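Local coordinates for protein Alpha/beta hydrolase (Novosphingobium aromaticivorans, PDB 3BWX) that is probably a hydrolase of the alpha/beta hydrolase fold, its substrate not established, and binds calcium in the crystal, at residues Gly167-Ile175 against Pro261-Leu269. The protein carries 1 engineered substitution. Sequence-based numbering, arbitrary orientation.
Sequences GDVYPDWDI and PRIGHAPTL. With EDO (1,2-ethanediol), chain F.
Tyr170 reaches across to the 261-269 loop with its hydroxyl, and OH donates to Ala266 O over 2.6 Å, the carbonyl oxygen lying at the ring edge in its plane. With CG anti to the carbonyl carbon (chi1 -51°), the ring is sandwiched within its own segment: Val169 CG1 sits over the centre of one face, and Trp173 CZ2 lies against the other, offset toward the rim. Thr268 CG2 meets the edge of that indole, near its plane, 3.5 Å from Trp173 CZ2. The backbones touch where Gly264 N donates to Val169 O (3.0 Å); Ile263 CA adds a C-H...O contact to the same oxygen.

In the alpha/beta hydrolase fold, the loop after the last strand, here 255-260, usually carries the catalytic histidine. His265 is consistent with that role: ND1 bonds Asp129 OD2, and its side chain touches a possible nucleophile elbow at Ser105.

At the exposed end, Arg262 grips Asp172 side-on in a bidentate salt bridge, NE to OD2 at 2.7 Å and NH2 to OD1 at 2.6 Å, both nearly straight, with the carboxylate and guanidinium planes 21° apart, nearly coplanar. Its chain bends at chi2 and chi3 to bring the guanidinium round to the carboxylate; Pro171 CG lies 3.7 Å from Arg262 NH2, oblique to the guanidinium. Farther out, Glu236 accepts from Arg262 N, while Trp178 and Tyr181 pack edge-to-face with Trp173.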
loop_
_atom_site.group_PDB
_atom_site.type_symbol
_atom_site.label_atom_id
_atom_site.label_comp_id
_atom_site.label_asym_id
_atom_site.label_seq_id
_atom_site.Cartn_x
_atom_site.Cartn_y
_atom_site.Cartn_z
ATOM N N GLY A 167 6.745 5.552 17.182
ATOM C CA GLY A 167 6.052 5.283 18.445
ATOM C C GLY A 167 4.849 6.178 18.671
ATOM O O GLY A 167 3.943 5.822 19.447
ATOM N N ASP A 168 4.834 7.347 18.043
ATOM C CA ASP A 168 3.636 8.203 18.099
ATOM C C ASP A 168 2.491 7.657 17.249
ATOM O O ASP A 168 1.338 7.931 17.552
ATOM C CB ASP A 168 3.913 9.645 17.671
ATOM C CG ASP A 168 4.714 9.760 16.397
ATOM O OD1 ASP A 168 5.383 8.788 15.961
ATOM O OD2 ASP A 168 4.684 10.863 15.816
ATOM N N VAL A 169 2.833 6.929 16.180
ATOM C CA VAL A 169 1.869 6.336 15.255
ATOM C C VAL A 169 1.235 5.103 15.896
ATOM O O VAL A 169 0.056 4.822 15.691
ATOM C CB VAL A 169 2.562 5.950 13.885
ATOM C CG1 VAL A 169 1.605 5.291 12.900
ATOM C CG2 VAL A 169 3.299 7.173 13.221
ATOM N N TYR A 170 2.051 4.335 16.613
ATOM C CA TYR A 170 1.603 3.070 17.196
ATOM C C TYR A 170 2.026 3.022 18.663
ATOM O O TYR A 170 2.885 2.234 19.062
ATOM C CB TYR A 170 2.173 1.867 16.443
ATOM C CG TYR A 170 1.984 1.882 14.923
ATOM C CD1 TYR A 170 0.706 1.718 14.352
ATOM C CD2 TYR A 170 3.096 2.005 14.054
ATOM C CE1 TYR A 170 0.537 1.702 12.994
ATOM C CE2 TYR A 170 2.926 1.998 12.688
ATOM C CZ TYR A 170 1.638 1.837 12.158
ATOM O OH TYR A 170 1.483 1.783 10.792
ATOM N N PRO A 171 1.437 3.896 19.479
ATOM C CA PRO A 171 1.887 3.988 20.863
ATOM C C PRO A 171 1.621 2.796 21.749
ATOM O O PRO A 171 2.276 2.683 22.802
ATOM C CB PRO A 171 1.124 5.206 21.395
ATOM C CG PRO A 171 -0.099 5.262 20.552
ATOM C CD PRO A 171 0.376 4.873 19.183
ATOM N N ASP A 172 0.716 1.911 21.373
ATOM C CA ASP A 172 0.338 0.795 22.246
ATOM C C ASP A 172 1.009 -0.498 21.866
ATOM O O ASP A 172 0.812 -1.495 22.532
ATOM C CB ASP A 172 -1.179 0.598 22.296
ATOM C CG ASP A 172 -1.883 1.796 22.875
ATOM O OD1 ASP A 172 -1.244 2.544 23.664
ATOM O OD2 ASP A 172 -3.035 2.037 22.460
ATOM N N TRP A 173 1.778 -0.496 20.781
ATOM C CA TRP A 173 2.469 -1.713 20.373
ATOM C C TRP A 173 3.522 -2.222 21.356
ATOM O O TRP A 173 4.252 -1.438 21.983
ATOM C CB TRP A 173 3.162 -1.533 19.049
ATOM C CG TRP A 173 2.256 -1.542 17.837
ATOM C CD1 TRP A 173 0.888 -1.508 17.790
ATOM C CD2 TRP A 173 2.706 -1.519 16.479
ATOM N NE1 TRP A 173 0.464 -1.449 16.473
ATOM C CE2 TRP A 173 1.554 -1.484 15.649
ATOM C CE3 TRP A 173 3.964 -1.518 15.890
ATOM C CZ2 TRP A 173 1.629 -1.442 14.258
ATOM C CZ3 TRP A 173 4.045 -1.497 14.480
ATOM C CH2 TRP A 173 2.857 -1.457 13.691
ATOM N N ASP A 174 3.616 -3.537 21.414
ATOM C CA ASP A 174 4.650 -4.208 22.185
ATOM C C ASP A 174 5.803 -4.595 21.221
ATOM O O ASP A 174 5.740 -4.362 19.993
ATOM C CB ASP A 174 4.071 -5.413 22.973
ATOM C CG ASP A 174 3.542 -6.527 22.071
ATOM O OD1 ASP A 174 4.241 -6.901 21.104
ATOM O OD2 ASP A 174 2.434 -7.049 22.345
ATOM N N ILE A 175 6.869 -5.172 21.776
ATOM C CA ILE A 175 8.090 -5.411 21.000
ATOM C C ILE A 175 7.872 -6.417 19.901
ATOM O O ILE A 175 8.505 -6.348 18.860
ATOM C CB ILE A 175 9.319 -5.786 21.901
ATOM C CG1 ILE A 175 10.636 -5.741 21.079
ATOM C CG2 ILE A 175 9.076 -7.126 22.594
ATOM C CD1 ILE A 175 10.948 -4.384 20.429
ATOM N N PRO A 261 -8.839 3.400 16.472
ATOM C CA PRO A 261 -8.365 4.178 17.649
ATOM C C PRO A 261 -6.869 4.108 17.929
ATOM O O PRO A 261 -6.249 3.038 17.762
ATOM C CB PRO A 261 -9.139 3.548 18.818
ATOM C CG PRO A 261 -10.319 2.891 18.173
ATOM C CD PRO A 261 -9.858 2.406 16.822
ATOM N N ARG A 262 -6.300 5.245 18.327
ATOM C CA ARG A 262 -4.934 5.333 18.863
ATOM C C ARG A 262 -3.827 4.931 17.880
ATOM O O ARG A 262 -2.734 4.560 18.300
ATOM C CB ARG A 262 -4.798 4.505 20.149
ATOM C CG ARG A 262 -5.850 4.904 21.165
ATOM C CD ARG A 262 -5.458 4.794 22.637
ATOM N NE ARG A 262 -4.058 4.513 22.978
ATOM C CZ ARG A 262 -3.200 5.415 23.470
ATOM N NH1 ARG A 262 -3.567 6.667 23.683
ATOM N NH2 ARG A 262 -1.963 5.059 23.772
ATOM N N ILE A 263 -4.098 4.991 16.586
ATOM C CA ILE A 263 -3.048 4.756 15.636
ATOM C C ILE A 263 -3.120 5.803 14.544
ATOM O O ILE A 263 -4.168 6.392 14.289
ATOM C CB ILE A 263 -3.040 3.313 15.037
ATOM C CG1 ILE A 263 -4.216 3.066 14.128
ATOM C CG2 ILE A 263 -2.959 2.190 16.092
ATOM C CD1 ILE A 263 -4.162 1.668 13.476
ATOM N N GLY A 264 -1.984 5.996 13.889
ATOM C CA GLY A 264 -1.830 7.057 12.916
ATOM C C GLY A 264 -1.738 6.494 11.522
ATOM O O GLY A 264 -2.449 5.530 11.186
ATOM N N HIS A 265 -0.878 7.120 10.718
ATOM C CA HIS A 265 -0.673 6.712 9.339
ATOM C C HIS A 265 0.296 5.547 9.260
ATOM O O HIS A 265 1.459 5.721 9.555
ATOM C CB HIS A 265 -0.130 7.866 8.492
ATOM C CG HIS A 265 0.020 7.508 7.050
ATOM N ND1 HIS A 265 -1.055 7.450 6.174
ATOM C CD2 HIS A 265 1.116 7.167 6.330
ATOM C CE1 HIS A 265 -0.601 7.131 4.969
ATOM N NE2 HIS A 265 0.710 6.941 5.040
ATOM N N ALA A 266 -0.109 4.349 8.834
ATOM C CA ALA A 266 -1.459 3.872 8.488
ATOM C C ALA A 266 -1.815 2.616 9.334
ATOM O O ALA A 266 -0.930 1.897 9.832
ATOM C CB ALA A 266 -1.512 3.533 7.004
ATOM N N PRO A 267 -3.128 2.308 9.457
ATOM C CA PRO A 267 -3.534 0.991 9.945
ATOM C C PRO A 267 -2.769 -0.117 9.215
ATOM O O PRO A 267 -2.479 -0.011 8.022
ATOM C CB PRO A 267 -5.024 0.940 9.635
ATOM C CG PRO A 267 -5.436 2.400 9.728
ATOM C CD PRO A 267 -4.304 3.112 9.081
ATOM N N THR A 268 -2.375 -1.175 9.946
ATOM C CA THR A 268 -1.628 -2.265 9.374
ATOM C C THR A 268 -2.559 -3.217 8.569
ATOM O O THR A 268 -2.063 -4.043 7.777
ATOM C CB THR A 268 -0.928 -3.101 10.453
ATOM O OG1 THR A 268 -1.905 -3.711 11.296
ATOM C CG2 THR A 268 0.071 -2.250 11.269
ATOM N N LEU A 269 -3.886 -3.104 8.837
ATOM C CA LEU A 269 -4.958 -3.991 8.372
ATOM C C LEU A 269 -4.985 -5.323 9.127
ATOM O O LEU A 269 -5.758 -6.236 8.773
ATOM C CB LEU A 269 -4.859 -4.202 6.835
ATOM C CG LEU A 269 -4.776 -2.917 6.013
ATOM C CD1 LEU A 269 -4.701 -3.207 4.531
ATOM C CD2 LEU A 269 -5.920 -1.956 6.306
HETATM C C1 EDO F . -1.651 -4.360 15.305
HETATM O O1 EDO F . -1.641 -4.150 13.890
HETATM C C2 EDO F . -2.921 -5.061 15.684
HETATM O O2 EDO F . -2.701 -6.437 15.375
HETATM O O HOH W 1 -1.424 7.269 17.588
HETATM O O HOH W 2 3.752 3.970 9.349
HETATM O O HOH W 3 -1.090 2.069 19.128
#